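Local coordinates for acetylxylan esterase / glucomannan deacetylase (Cellvibrio japonicus, PDB 2WAA), which removes acetyl groups from acetylated xylan and glucomannan during the breakdown of plant cell wall polysaccharides, at residues I13-P18 against V112-L117; Q132-V137 against H222-D227; L189-N194 against F238-P243; I268-G273 against S286-T291. All coordinates share one frame; numbering follows the deposited sequence.

In the fold
Contact 1 closes first. It brings the chain back over 93 residues, more than half of them in strands, and pairs the early strand 10-14 with strand 112-119 in the N-terminal beta domain. The chain then enters the SGNH-type esterase domain. Contact 2 ties strand 133-139, in the parallel sheet, to the loop that leads into strand 228-231. Contact 3 opens before contact 2 closes and itself closes after it, so the two cross. It joins two loops near the inferred active site. Contact 4 closes last, within one strand-helix step of the same sheet that contact 2 reaches. Contacts 3 and 4 touch, through Tyr287 on Phe238, Ile242 and Pro243. None nests; otherwise they run in series.

Contact 1: I13-P18 against V112-L117; sequences IAASDP and VTLKQL
Ile13 and Leu117 form an antiparallel hydrogen-bonded pair, and Ala14 and Gln116 follow as the adjoining non-hydrogen-bonded pair with CA atoms 4.2 Å apart. The amide N of Ile13 gives to Leu117 O at 3.0 Å. In return Leu117 N gives to Ile13 O at 2.9 Å. One residue past the strand, Ala15 N still reaches Lys115 O at 3.1 Å.

The side chains of Ile13 and Leu117 lie on one face of the sheet, with Ile13 CG1 4.4 Å from Leu117 CB. Both also touch Ile20, and Leu117 reaches Thr45 of strand 42-48. That strand belongs to the second antiparallel sheet of this beta-sandwich, consistent with the galactose-binding-like fold assigned to the N-terminal domain. Leu114 points the same way and packs on Leu43.

Ala15 makes the tight part of the contact. Its CB sits 3.0 Å from Leu114 O and 3.6 Å from Leu114 CG. Leu114 CG stands anti to the backbone N (chi1 168°), which brings the branch point and CD2 against that methyl. The Ala14 and Gln116 side chains diverge. Gln116 meets the other strand through its CB, 3.2 Å from Ile13 O. The ammonium of Lys115 turns away to Gln83.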
# COMPACT_ATOMS: atom_id res chain seq x y z
N ILE A 13 14.64 21.00 4.93
CA ILE A 13 13.22 21.24 4.72
C ILE A 13 12.41 20.25 5.53
O ILE A 13 12.90 19.15 5.90
CB ILE A 13 12.83 21.11 3.22
CG1 ILE A 13 13.13 19.67 2.74
CG2 ILE A 13 13.56 22.16 2.39
CD1 ILE A 13 12.73 19.46 1.24
N ALA A 14 11.17 20.65 5.84
CA ALA A 14 10.23 19.73 6.51
C ALA A 14 9.78 18.62 5.56
O ALA A 14 9.82 18.77 4.33
CB ALA A 14 9.00 20.50 7.04
N ALA A 15 9.32 17.51 6.13
CA ALA A 15 8.84 16.41 5.33
C ALA A 15 7.63 16.84 4.45
O ALA A 15 7.46 16.34 3.31
CB ALA A 15 8.44 15.25 6.26
N SER A 16 6.80 17.70 5.03
CA SER A 16 5.76 18.36 4.30
C SER A 16 6.43 19.63 3.78
O SER A 16 6.44 20.66 4.42
CB SER A 16 4.58 18.68 5.23
OG SER A 16 3.40 18.96 4.49
N ASP A 17 7.09 19.48 2.66
CA ASP A 17 7.53 20.61 1.88
C ASP A 17 7.28 20.25 0.41
O ASP A 17 7.30 19.07 0.05
CB ASP A 17 9.05 20.77 2.16
CG ASP A 17 9.68 21.85 1.34
OD1 ASP A 17 9.94 22.93 1.92
OD2 ASP A 17 9.88 21.65 0.12
N PRO A 18 7.01 21.25 -0.42
CA PRO A 18 6.63 20.94 -1.80
C PRO A 18 7.72 20.25 -2.61
O PRO A 18 7.42 19.74 -3.68
CB PRO A 18 6.35 22.31 -2.43
CG PRO A 18 6.38 23.28 -1.39
CD PRO A 18 6.87 22.68 -0.09
N VAL A 112 5.40 5.27 10.95
CA VAL A 112 6.73 5.88 10.78
C VAL A 112 6.55 7.37 10.59
O VAL A 112 5.59 7.78 9.94
CB VAL A 112 7.40 5.31 9.53
CG1 VAL A 112 8.66 6.16 9.11
CG2 VAL A 112 7.78 3.83 9.75
N THR A 113 7.47 8.18 11.11
CA THR A 113 7.40 9.62 10.92
C THR A 113 8.71 10.07 10.26
O THR A 113 9.80 9.68 10.69
CB THR A 113 7.25 10.33 12.29
OG1 THR A 113 5.99 9.95 12.86
CG2 THR A 113 7.36 11.90 12.14
N LEU A 114 8.59 10.88 9.21
CA LEU A 114 9.73 11.55 8.63
C LEU A 114 9.56 12.98 9.07
O LEU A 114 8.51 13.58 8.81
CB LEU A 114 9.67 11.48 7.10
CG LEU A 114 10.69 12.41 6.44
CD1 LEU A 114 12.10 12.01 6.83
CD2 LEU A 114 10.49 12.36 4.89
N LYS A 115 10.55 13.54 9.76
CA LYS A 115 10.40 14.94 10.26
C LYS A 115 10.96 16.00 9.32
O LYS A 115 10.32 17.02 9.04
CB LYS A 115 11.07 15.09 11.63
CG LYS A 115 10.44 14.18 12.65
CD LYS A 115 10.92 14.50 14.08
CE LYS A 115 10.13 13.68 15.12
NZ LYS A 115 10.62 13.94 16.51
N GLN A 116 12.18 15.75 8.84
CA GLN A 116 12.85 16.79 8.00
C GLN A 116 14.04 16.14 7.31
O GLN A 116 14.45 15.05 7.70
CB GLN A 116 13.25 18.04 8.85
CG GLN A 116 13.92 17.71 10.11
CD GLN A 116 14.19 18.93 11.08
OE1 GLN A 116 14.93 18.75 12.04
NE2 GLN A 116 13.59 20.09 10.86
N LEU A 117 14.52 16.77 6.24
CA LEU A 117 15.67 16.28 5.46
C LEU A 117 16.70 17.39 5.44
O LEU A 117 16.32 18.57 5.26
CB LEU A 117 15.26 16.03 4.01
CG LEU A 117 14.23 14.98 3.61
CD1 LEU A 117 14.05 14.94 2.07
CD2 LEU A 117 14.68 13.60 4.15

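Contact 2: Q132-V137 against H222-D227; sequences QRKILV and HRYQPD
Tyr224 and Lys134 meet at a slant. The tyrosine runs in from the loop, and the lysine methylenes lie obliquely against its ring, with Lys134 CG 3.9 Å from Tyr224 CE1. Tyr224 has CG anti to its backbone N (chi1 -171°), and this sends the ring out to strand 133-139. There its hydroxyl gives a hydrogen bond to Ile135 O, with Tyr224 OH 2.7 Å from that oxygen. The donor stands above the carbonyl plane. Ile135 O also lies at the ring edge.

Beyond the ring the lysine chain passes Gln225 O, 3.5 Å from Lys134 CD. It then bends at its last torsion (chi4 68°), and Lys134 NZ bonds back to Gln132 O at 2.8 Å. Lys134 NZ stays 5.3 Å from Asp227 OD2, so any attraction is probably weak.

Asp227 grips the backbone of Lys134 twice. Lys134 N gives to Asp227 OD2 at 2.9 Å, on the anti side of the carboxylate, and Asp227 N gives to Lys134 O at 2.8 Å. A water links Gln132 O with the same OD2. Farther in, Leu136 CB rests on Pro226 CB at 3.9 Å.

The contact fixes the loop entering strand 228-231 against strand 133-139, its partner through Leu228. Strand 177-183 flanks the other edge, and helix 167-174 packs on Ile135. All three strands belong to the parallel sheet of the SGNH-hydrolase alpha/beta fold.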
# COMPACT_ATOMS: atom_id res chain seq x y z
N GLN A 132 0.06 10.30 -14.30
CA GLN A 132 -1.30 10.81 -14.19
C GLN A 132 -2.30 9.76 -13.66
O GLN A 132 -3.22 10.09 -12.88
CB GLN A 132 -1.78 11.33 -15.54
CG GLN A 132 -1.01 12.56 -16.04
CD GLN A 132 -1.32 13.77 -15.24
OE1 GLN A 132 -2.48 14.19 -15.16
NE2 GLN A 132 -0.32 14.32 -14.60
N ARG A 133 -2.17 8.52 -14.14
CA ARG A 133 -3.11 7.46 -13.76
C ARG A 133 -2.94 7.13 -12.28
O ARG A 133 -1.83 7.17 -11.77
CB ARG A 133 -2.79 6.20 -14.55
CG ARG A 133 -3.23 6.25 -16.02
CD ARG A 133 -2.73 5.01 -16.69
NE ARG A 133 -3.11 5.05 -18.11
CZ ARG A 133 -2.62 4.22 -19.02
NH1 ARG A 133 -1.75 3.27 -18.68
NH2 ARG A 133 -3.01 4.34 -20.28
N LYS A 134 -4.05 6.86 -11.59
CA LYS A 134 -4.04 6.62 -10.14
C LYS A 134 -4.85 5.35 -9.84
O LYS A 134 -5.98 5.24 -10.30
CB LYS A 134 -4.73 7.78 -9.46
CG LYS A 134 -3.80 9.02 -9.43
CD LYS A 134 -4.56 10.25 -8.92
CE LYS A 134 -3.72 11.50 -9.15
NZ LYS A 134 -3.58 11.81 -10.67
N ILE A 135 -4.25 4.43 -9.07
CA ILE A 135 -4.94 3.24 -8.63
C ILE A 135 -4.97 3.24 -7.09
O ILE A 135 -4.03 3.68 -6.44
CB ILE A 135 -4.18 2.02 -9.10
CG1 ILE A 135 -4.13 1.96 -10.64
CG2 ILE A 135 -4.79 0.72 -8.54
CD1 ILE A 135 -3.04 1.02 -11.14
N LEU A 136 -6.04 2.70 -6.55
CA LEU A 136 -6.21 2.42 -5.13
C LEU A 136 -6.45 0.90 -5.03
O LEU A 136 -7.37 0.40 -5.63
CB LEU A 136 -7.45 3.17 -4.61
CG LEU A 136 -7.89 2.73 -3.19
CD1 LEU A 136 -6.81 3.00 -2.12
CD2 LEU A 136 -9.15 3.55 -2.86
N VAL A 137 -5.67 0.20 -4.20
CA VAL A 137 -5.88 -1.24 -3.99
C VAL A 137 -6.30 -1.43 -2.52
O VAL A 137 -5.58 -1.01 -1.61
CB VAL A 137 -4.62 -2.05 -4.23
CG1 VAL A 137 -4.93 -3.58 -4.20
CG2 VAL A 137 -3.99 -1.69 -5.61
N HIS A 222 -10.48 13.78 -1.14
CA HIS A 222 -10.11 14.76 -2.14
C HIS A 222 -8.60 14.71 -2.34
O HIS A 222 -8.08 15.18 -3.34
CB HIS A 222 -10.54 16.16 -1.64
CG HIS A 222 -10.29 17.25 -2.65
ND1 HIS A 222 -9.09 17.93 -2.73
CD2 HIS A 222 -11.09 17.77 -3.62
CE1 HIS A 222 -9.16 18.82 -3.71
NE2 HIS A 222 -10.35 18.74 -4.27
N ARG A 223 -7.89 14.14 -1.38
CA ARG A 223 -6.43 14.10 -1.46
C ARG A 223 -5.93 12.99 -2.40
O ARG A 223 -4.74 12.96 -2.73
CB ARG A 223 -5.79 13.86 -0.07
CG ARG A 223 -6.09 14.98 0.99
CD ARG A 223 -5.55 14.57 2.41
NE ARG A 223 -4.09 14.55 2.43
CZ ARG A 223 -3.36 14.06 3.42
NH1 ARG A 223 -3.95 13.60 4.52
NH2 ARG A 223 -2.03 14.10 3.33
N TYR A 224 -6.79 12.03 -2.75
CA TYR A 224 -6.39 11.03 -3.77
C TYR A 224 -7.65 10.49 -4.45
O TYR A 224 -8.42 9.76 -3.82
CB TYR A 224 -5.63 9.87 -3.09
CG TYR A 224 -4.99 8.90 -4.05
CD1 TYR A 224 -3.82 9.22 -4.74
CD2 TYR A 224 -5.56 7.65 -4.29
CE1 TYR A 224 -3.21 8.34 -5.64
CE2 TYR A 224 -4.94 6.73 -5.20
CZ TYR A 224 -3.78 7.09 -5.85
OH TYR A 224 -3.14 6.21 -6.70
N GLN A 225 -7.89 10.90 -5.69
CA GLN A 225 -9.09 10.46 -6.41
C GLN A 225 -8.61 9.48 -7.49
O GLN A 225 -8.04 9.90 -8.51
CB GLN A 225 -9.86 11.65 -7.02
CG GLN A 225 -10.75 12.35 -5.96
CD GLN A 225 -11.92 11.46 -5.49
OE1 GLN A 225 -11.98 10.27 -5.81
NE2 GLN A 225 -12.84 12.05 -4.73
N PRO A 226 -8.77 8.18 -7.24
CA PRO A 226 -8.25 7.18 -8.16
C PRO A 226 -9.12 6.99 -9.39
O PRO A 226 -10.35 7.21 -9.33
CB PRO A 226 -8.26 5.89 -7.32
CG PRO A 226 -9.53 6.10 -6.40
CD PRO A 226 -9.43 7.57 -6.05
N ASP A 227 -8.46 6.63 -10.49
CA ASP A 227 -9.13 6.26 -11.73
C ASP A 227 -9.61 4.81 -11.63
O ASP A 227 -10.61 4.44 -12.22
CB ASP A 227 -8.12 6.31 -12.84
CG ASP A 227 -7.61 7.71 -13.08
OD1 ASP A 227 -8.46 8.57 -13.36
OD2 ASP A 227 -6.39 7.94 -12.97
O HOH W 1 -5.97 10.39 -12.77

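Contact 3: L189-N194 against F238-P243; sequences LIRSWN and FSPGIP
Arg191 is clamped between two prolines, and this is the close-packed half of the contact. Pro240 CG lies over one face of the guanidinium, toward its rim and 3.7 Å from Arg191 NE. Pro243 CB lies over the opposite face, 3.9 Å from Arg191 NH2. Arg191 CG lies between backbone N and carbonyl carbon (chi1 65°), and the chain, extended to NE, carries the flat group there. At its edge Arg191 NH2 makes a weak, strongly bent bond to Gly241 O (2.8 Å). A water in the same plane links NH2 to Ile242 O. The stronger tie is from Arg191 NE to Asp237 O. Ile190 CD1 adds a looser touch, 4.1 Å from Pro243 CB.

The other half is thinner and faces solvent. Trp193 meets Ser239 and Pro240 mostly through its backbone: Trp193 O is 3.5 Å from Pro240 CG. Its indole leads away, to about 4 Å (nearest atoms) from Gly186, the Asn236 side chain (both inferred transition-state stabilisers) and a bound acetate at the SGNH esterase site.

The carboxylate of Asp237, in helix 235-238, holds the amides of Leu189 and Ile190. Helix 245-262 packs on Leu189, Ile190 and Pro243, while helix 278-295 covers Phe238 and Ile242.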
# COMPACT_ATOMS: atom_id res chain seq x y z
N LEU A 189 -13.92 -7.88 5.15
CA LEU A 189 -15.00 -6.98 4.87
C LEU A 189 -15.96 -6.90 6.09
O LEU A 189 -16.44 -5.81 6.46
CB LEU A 189 -15.80 -7.49 3.65
CG LEU A 189 -16.97 -6.61 3.29
CD1 LEU A 189 -16.48 -5.30 2.61
CD2 LEU A 189 -17.87 -7.38 2.35
N ILE A 190 -16.19 -8.06 6.70
CA ILE A 190 -17.08 -8.14 7.88
C ILE A 190 -16.50 -8.75 9.15
O ILE A 190 -17.05 -8.54 10.24
CB ILE A 190 -18.44 -8.82 7.58
CG1 ILE A 190 -18.28 -10.34 7.41
CG2 ILE A 190 -19.12 -8.16 6.33
CD1 ILE A 190 -19.67 -11.04 7.22
N ARG A 191 -15.41 -9.51 9.04
CA ARG A 191 -14.78 -10.08 10.25
C ARG A 191 -13.34 -10.41 10.01
O ARG A 191 -12.90 -10.58 8.84
CB ARG A 191 -15.52 -11.35 10.71
CG ARG A 191 -15.39 -12.48 9.70
CD ARG A 191 -16.37 -13.66 10.08
NE ARG A 191 -16.34 -14.77 9.11
CZ ARG A 191 -17.09 -15.88 9.23
NH1 ARG A 191 -17.89 -16.02 10.31
NH2 ARG A 191 -17.02 -16.85 8.31
N SER A 192 -12.57 -10.47 11.09
CA SER A 192 -11.19 -10.86 11.03
C SER A 192 -11.02 -12.38 10.96
O SER A 192 -12.00 -13.13 11.14
CB SER A 192 -10.47 -10.27 12.23
OG SER A 192 -10.65 -8.85 12.25
N TRP A 193 -9.80 -12.84 10.64
CA TRP A 193 -9.51 -14.27 10.44
C TRP A 193 -9.95 -15.12 11.64
O TRP A 193 -10.32 -16.30 11.49
CB TRP A 193 -8.02 -14.47 10.18
CG TRP A 193 -7.18 -14.19 11.37
CD1 TRP A 193 -6.69 -12.99 11.78
CD2 TRP A 193 -6.78 -15.16 12.35
NE1 TRP A 193 -5.94 -13.16 12.97
CE2 TRP A 193 -6.00 -14.49 13.32
CE3 TRP A 193 -6.99 -16.54 12.48
CZ2 TRP A 193 -5.44 -15.16 14.42
CZ3 TRP A 193 -6.43 -17.21 13.58
CH2 TRP A 193 -5.67 -16.52 14.53
N ASN A 194 -9.89 -14.51 12.82
CA ASN A 194 -10.17 -15.20 14.08
C ASN A 194 -11.64 -15.17 14.45
O ASN A 194 -12.00 -15.62 15.55
CB ASN A 194 -9.31 -14.61 15.24
CG ASN A 194 -9.55 -13.11 15.41
OD1 ASN A 194 -10.55 -12.60 14.92
ND2 ASN A 194 -8.64 -12.39 16.08
N PHE A 238 -13.42 -15.53 5.15
CA PHE A 238 -13.65 -16.98 4.88
C PHE A 238 -12.80 -17.91 5.74
O PHE A 238 -12.96 -19.15 5.69
CB PHE A 238 -13.43 -17.28 3.37
CG PHE A 238 -14.55 -16.77 2.52
CD1 PHE A 238 -14.80 -15.40 2.45
CD2 PHE A 238 -15.40 -17.62 1.84
CE1 PHE A 238 -15.85 -14.90 1.69
CE2 PHE A 238 -16.45 -17.15 1.08
CZ PHE A 238 -16.70 -15.78 1.00
N SER A 239 -11.91 -17.34 6.55
CA SER A 239 -11.03 -18.17 7.38
C SER A 239 -11.78 -19.01 8.39
O SER A 239 -11.50 -20.21 8.53
CB SER A 239 -9.96 -17.33 8.06
OG SER A 239 -9.14 -16.80 7.06
N PRO A 240 -12.75 -18.41 9.09
CA PRO A 240 -13.50 -19.27 10.01
C PRO A 240 -14.43 -20.26 9.31
O PRO A 240 -14.73 -21.30 9.90
CB PRO A 240 -14.37 -18.27 10.81
CG PRO A 240 -13.70 -16.90 10.59
CD PRO A 240 -13.15 -16.99 9.21
N GLY A 241 -14.87 -19.96 8.08
CA GLY A 241 -15.87 -20.74 7.36
C GLY A 241 -16.45 -19.78 6.32
O GLY A 241 -16.13 -18.59 6.31
N ILE A 242 -17.31 -20.26 5.43
CA ILE A 242 -17.93 -19.36 4.47
C ILE A 242 -18.96 -18.52 5.19
O ILE A 242 -19.85 -19.09 5.83
CB ILE A 242 -18.62 -20.19 3.37
CG1 ILE A 242 -17.56 -20.92 2.55
CG2 ILE A 242 -19.54 -19.32 2.52
CD1 ILE A 242 -18.15 -21.99 1.55
N PRO A 243 -18.87 -17.16 5.10
CA PRO A 243 -19.86 -16.34 5.83
C PRO A 243 -21.25 -16.35 5.20
O PRO A 243 -21.42 -16.66 4.02
CB PRO A 243 -19.28 -14.90 5.75
CG PRO A 243 -18.34 -14.91 4.53
CD PRO A 243 -17.80 -16.32 4.47
O HOH W 2 -19.44 -18.84 8.77

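Contact 4: I268-G273 against S286-T291; sequences IVLTEG and SYIGET
Leu270 and Ile288 carry the apolar part of the contact. The two side chains run alongside one another, pointing contrary ways, the leucine coming from strand 267-270 and the isoleucine from helix 278-295. Ile288 CG2 meets Leu270 CB at 3.8 Å and Leu270 CD1 at 4.0 Å. The other branch of the isoleucine reaches farther along the chain. Its CG1 is anti to the carbonyl carbon (chi1 -75°), and Ile288 CD1 ends 3.7 Å from Thr271 C. One turn further along the helix, Thr291 CG2 approaches Leu270 CD1 at 4.3 Å. All the residues that touch here are buried.

This is the strand-to-helix half of a beta-alpha-beta crossover, which runs from strand 267-270 through helix 278-295 to strand 300-302. It presses the helix onto the parallel sheet of the SGNH-hydrolase fold. The backbone of Leu270 is hydrogen-bonded to that of Phe301, in strand 300-302.

Most polar groups here are satisfied outside the pair of segments or within one of them; the amide Glu272 N is the exception. Ile288 CD1 lies over the backbone of Glu272, 3.7 Å from Glu272 N, a buried amide with no partner in the model. The Glu272 carboxylate turns elsewhere: OE1 bonds to Tyr302, and OE2 forms a salt bridge with Lys281 of the same helix. On the helix, Thr291 OG1 gives a hydrogen bond to Tyr287 O at 2.8 Å. That oxygen also takes the helical bond from Thr291 N, so two donors of one residue share it.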
# COMPACT_ATOMS: atom_id res chain seq x y z
N ILE A 268 -14.35 0.43 -10.61
CA ILE A 268 -14.07 -0.47 -9.48
C ILE A 268 -13.96 -1.89 -10.00
O ILE A 268 -14.77 -2.29 -10.83
CB ILE A 268 -15.16 -0.36 -8.45
CG1 ILE A 268 -15.24 1.14 -8.01
CG2 ILE A 268 -14.86 -1.29 -7.27
CD1 ILE A 268 -16.30 1.42 -7.11
N VAL A 269 -12.91 -2.61 -9.57
CA VAL A 269 -12.69 -4.00 -9.98
C VAL A 269 -12.66 -4.86 -8.73
O VAL A 269 -11.85 -4.61 -7.83
CB VAL A 269 -11.39 -4.13 -10.80
CG1 VAL A 269 -11.13 -5.59 -11.14
CG2 VAL A 269 -11.53 -3.36 -12.09
N LEU A 270 -13.54 -5.88 -8.65
CA LEU A 270 -13.58 -6.74 -7.50
C LEU A 270 -12.87 -8.03 -7.83
O LEU A 270 -12.97 -8.54 -8.94
CB LEU A 270 -15.04 -7.07 -7.10
CG LEU A 270 -15.94 -5.83 -6.99
CD1 LEU A 270 -17.34 -6.23 -6.56
CD2 LEU A 270 -15.33 -4.90 -5.97
N THR A 271 -12.15 -8.57 -6.86
CA THR A 271 -11.49 -9.85 -7.09
C THR A 271 -11.41 -10.63 -5.77
O THR A 271 -11.35 -10.02 -4.70
CB THR A 271 -10.04 -9.63 -7.68
OG1 THR A 271 -9.44 -10.91 -7.84
CG2 THR A 271 -9.19 -8.89 -6.72
N GLU A 272 -11.43 -11.96 -5.84
CA GLU A 272 -11.41 -12.77 -4.61
C GLU A 272 -10.03 -12.92 -3.99
O GLU A 272 -9.89 -13.42 -2.90
CB GLU A 272 -12.01 -14.17 -4.89
CG GLU A 272 -11.16 -15.09 -5.75
CD GLU A 272 -11.38 -14.93 -7.25
OE1 GLU A 272 -11.93 -13.90 -7.70
OE2 GLU A 272 -10.97 -15.84 -8.00
N GLY A 273 -8.99 -12.56 -4.72
CA GLY A 273 -7.65 -12.70 -4.20
C GLY A 273 -7.05 -14.10 -4.42
O GLY A 273 -7.70 -15.02 -4.97
N SER A 286 -18.81 -16.21 -6.29
CA SER A 286 -20.25 -16.19 -6.44
C SER A 286 -20.81 -14.93 -5.78
O SER A 286 -21.63 -14.24 -6.37
CB SER A 286 -20.88 -17.41 -5.76
OG SER A 286 -22.25 -17.41 -6.08
N TYR A 287 -20.34 -14.63 -4.57
CA TYR A 287 -20.82 -13.48 -3.82
C TYR A 287 -20.48 -12.17 -4.57
O TYR A 287 -21.29 -11.24 -4.64
CB TYR A 287 -20.16 -13.46 -2.45
CG TYR A 287 -20.63 -14.51 -1.45
CD1 TYR A 287 -21.51 -15.55 -1.82
CD2 TYR A 287 -20.15 -14.49 -0.14
CE1 TYR A 287 -21.93 -16.52 -0.87
CE2 TYR A 287 -20.57 -15.46 0.83
CZ TYR A 287 -21.47 -16.45 0.45
OH TYR A 287 -21.83 -17.40 1.39
N ILE A 288 -19.30 -12.12 -5.17
CA ILE A 288 -18.93 -10.97 -5.96
C ILE A 288 -19.87 -10.81 -7.16
O ILE A 288 -20.29 -9.69 -7.50
CB ILE A 288 -17.43 -11.08 -6.44
CG1 ILE A 288 -16.52 -10.76 -5.24
CG2 ILE A 288 -17.18 -10.11 -7.66
CD1 ILE A 288 -15.04 -11.17 -5.44
N GLY A 289 -20.19 -11.92 -7.84
CA GLY A 289 -21.06 -11.80 -9.00
C GLY A 289 -22.42 -11.26 -8.53
O GLY A 289 -23.03 -10.44 -9.19
N GLU A 290 -22.92 -11.73 -7.39
CA GLU A 290 -24.23 -11.27 -6.96
C GLU A 290 -24.15 -9.82 -6.45
O GLU A 290 -25.10 -9.06 -6.59
CB GLU A 290 -24.82 -12.18 -5.87
CG GLU A 290 -26.26 -11.88 -5.59
CD GLU A 290 -26.96 -12.97 -4.72
OE1 GLU A 290 -26.50 -14.13 -4.69
OE2 GLU A 290 -27.97 -12.63 -4.05
N THR A 291 -23.04 -9.46 -5.83
CA THR A 291 -22.83 -8.03 -5.46
C THR A 291 -22.93 -7.14 -6.68
O THR A 291 -23.58 -6.09 -6.68
CB THR A 291 -21.47 -7.89 -4.77
OG1 THR A 291 -21.50 -8.71 -3.57
CG2 THR A 291 -21.10 -6.40 -4.47